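Local coordinates for ABC transporter, substrate binding protein (Agrobacterium tumefaciens, PDB 3C9H) that probably captures a solute in the periplasm for uptake by an ABC transporter, and binds a magnesium ion, at residues 131-136 / 297-302. Residues are numbered along the deposited sequence; the frame is centred on the assembly and turned at random.
Sequences ALTFEP and LQIPAV
Phe134 and Pro300 supply the one hydrogen bond that joins 131-136 to 297-302: Phe134 N donates to Pro300 O over 3.0 Å. The bond is bent, 131° at the hydrogen, and the donor is tilted 30° from the carbonyl plane. Pro300 O also receives a CA-H...O contact from Thr133 CA, so two neighbouring residues converge on one carbonyl.

The rest is van der Waals packing, much of it of carbon against backbone carbonyls. Ile299 sends CG2 against the side chain of Thr133, and the fit is tight, with CG2 of Ile299 3.4 Å from CG2 of Thr133. That methyl also meets the carboxylate end of Glu135. The Pro300 ring covers the carbonyl of Phe134, Pro300 CG lying 3.2 Å from Phe134 O, a buried oxygen with no polar partner in the model. The CA-CB bond of Val302 points toward 131-136; its CG1, anti to the backbone N (chi1 169°), approaches Ala131 O, while Val302 CG2 comes to 3.4 Å from Thr133 O. The Phe134 ring turns away from this seam towards Met315 and neighbours on helix 312-319.

Polar side chains of 131-136 bond to one another and to strand 258-268. Thr133 OG1 donates over 2.7 Å to the anti lone pair of Glu135 OE2, and is also hydrogen-bonded to Arg263 N; OE2 forms a salt bridge with Arg263 NE. Glu135 OE1 hydrogen-bonds Ser237, so both carboxylate oxygens are held, and the arginine would probably favour the charged form.

Here a loop following helix 287-296 packs on the entrance to strand 135-142, probably one of the strands crossing between the two lobes of the periplasmic binding protein fold. The seam lies near, but outside, the magnesium site of Ser41 and Asp43, the ion being about 9 Å from the Glu135 side chain.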
loop_
_atom_site.group_PDB
_atom_site.type_symbol
_atom_site.label_atom_id
_atom_site.label_comp_id
_atom_site.label_asym_id
_atom_site.label_seq_id
_atom_site.Cartn_x
_atom_site.Cartn_y
_atom_site.Cartn_z
ATOM N N ALA A 131 -10.213 1.575 -6.491
ATOM C CA ALA A 131 -9.209 2.213 -5.652
ATOM C C ALA A 131 -9.929 2.820 -4.474
ATOM O O ALA A 131 -10.876 3.604 -4.660
ATOM C CB ALA A 131 -8.482 3.332 -6.422
ATOM N N LEU A 132 -9.487 2.519 -3.266
ATOM C CA LEU A 132 -10.251 2.903 -2.053
ATOM C C LEU A 132 -9.583 3.862 -1.069
ATOM O O LEU A 132 -10.248 4.341 -0.135
ATOM C CB LEU A 132 -10.692 1.633 -1.301
ATOM C CG LEU A 132 -11.544 0.669 -2.134
ATOM C CD1 LEU A 132 -11.671 -0.712 -1.420
ATOM C CD2 LEU A 132 -12.915 1.279 -2.409
ATOM N N THR A 133 -8.278 4.100 -1.250
ATOM C CA THR A 133 -7.478 4.921 -0.362
ATOM C C THR A 133 -6.560 5.791 -1.220
ATOM O O THR A 133 -6.452 5.587 -2.427
ATOM C CB THR A 133 -6.575 4.054 0.547
ATOM O OG1 THR A 133 -5.544 3.425 -0.248
ATOM C CG2 THR A 133 -7.400 2.987 1.308
ATOM N N PHE A 134 -5.861 6.714 -0.574
ATOM C CA PHE A 134 -4.924 7.626 -1.262
ATOM C C PHE A 134 -3.726 7.800 -0.300
ATOM O O PHE A 134 -3.780 8.609 0.618
ATOM C CB PHE A 134 -5.694 8.937 -1.532
ATOM C CG PHE A 134 -5.064 9.857 -2.547
ATOM C CD1 PHE A 134 -5.177 9.598 -3.911
ATOM C CD2 PHE A 134 -4.405 11.005 -2.135
ATOM C CE1 PHE A 134 -4.610 10.474 -4.858
ATOM C CE2 PHE A 134 -3.834 11.882 -3.064
ATOM C CZ PHE A 134 -3.939 11.613 -4.425
ATOM N N GLU A 135 -2.680 6.988 -0.482
ATOM C CA GLU A 135 -1.562 6.847 0.502
ATOM C C GLU A 135 -0.174 7.114 -0.102
ATOM O O GLU A 135 0.186 6.492 -1.077
ATOM C CB GLU A 135 -1.582 5.430 1.104
ATOM C CG GLU A 135 -2.794 5.182 2.016
ATOM C CD GLU A 135 -2.930 3.719 2.386
ATOM O OE1 GLU A 135 -2.118 3.248 3.212
ATOM O OE2 GLU A 135 -3.807 3.032 1.815
ATOM N N PRO A 136 0.592 8.069 0.461
ATOM C CA PRO A 136 1.891 8.427 -0.106
ATOM C C PRO A 136 3.053 7.551 0.370
ATOM O O PRO A 136 2.981 6.968 1.454
ATOM C CB PRO A 136 2.096 9.855 0.377
ATOM C CG PRO A 136 1.469 9.861 1.755
ATOM C CD PRO A 136 0.233 8.940 1.591
ATOM N N LEU A 297 -7.671 5.650 10.964
ATOM C CA LEU A 297 -6.511 4.878 10.523
ATOM C C LEU A 297 -5.450 5.714 9.815
ATOM O O LEU A 297 -4.467 5.163 9.316
ATOM C CB LEU A 297 -6.957 3.723 9.593
ATOM C CG LEU A 297 -8.217 2.915 9.941
ATOM C CD1 LEU A 297 -8.421 1.772 8.952
ATOM C CD2 LEU A 297 -8.149 2.407 11.371
ATOM N N GLN A 298 -5.644 7.032 9.727
ATOM C CA GLN A 298 -4.704 7.887 8.994
ATOM C C GLN A 298 -4.516 7.418 7.549
ATOM O O GLN A 298 -3.442 7.551 6.978
ATOM C CB GLN A 298 -3.337 7.907 9.704
ATOM C CG GLN A 298 -3.352 8.513 11.086
ATOM C CD GLN A 298 -3.148 9.998 11.027
ATOM O OE1 GLN A 298 -3.766 10.697 10.211
ATOM N NE2 GLN A 298 -2.274 10.498 11.877
ATOM N N ILE A 299 -5.581 6.859 6.962
ATOM C CA ILE A 299 -5.573 6.427 5.582
ATOM C C ILE A 299 -6.529 7.367 4.818
ATOM O O ILE A 299 -7.751 7.345 5.058
ATOM C CB ILE A 299 -6.035 4.995 5.460
ATOM C CG1 ILE A 299 -5.041 4.071 6.189
ATOM C CG2 ILE A 299 -6.203 4.639 3.972
ATOM C CD1 ILE A 299 -5.451 2.604 6.178
ATOM N N PRO A 300 -5.975 8.259 3.989
ATOM C CA PRO A 300 -6.853 9.214 3.319
ATOM C C PRO A 300 -7.893 8.587 2.372
ATOM O O PRO A 300 -7.593 7.631 1.638
ATOM C CB PRO A 300 -5.869 10.145 2.599
ATOM C CG PRO A 300 -4.573 10.010 3.400
ATOM C CD PRO A 300 -4.550 8.555 3.730
ATOM N N ALA A 301 -9.102 9.122 2.451
ATOM C CA ALA A 301 -10.289 8.594 1.777
ATOM C C ALA A 301 -10.376 9.065 0.317
ATOM O O ALA A 301 -9.885 10.148 -0.039
ATOM C CB ALA A 301 -11.564 9.022 2.548
ATOM N N VAL A 302 -11.006 8.235 -0.500
ATOM C CA VAL A 302 -11.321 8.527 -1.902
ATOM C C VAL A 302 -12.819 8.901 -2.105
ATOM O O VAL A 302 -13.164 9.519 -3.110
ATOM C CB VAL A 302 -10.921 7.313 -2.789
ATOM C CG1 VAL A 302 -11.459 7.428 -4.209
ATOM C CG2 VAL A 302 -9.409 7.164 -2.815
#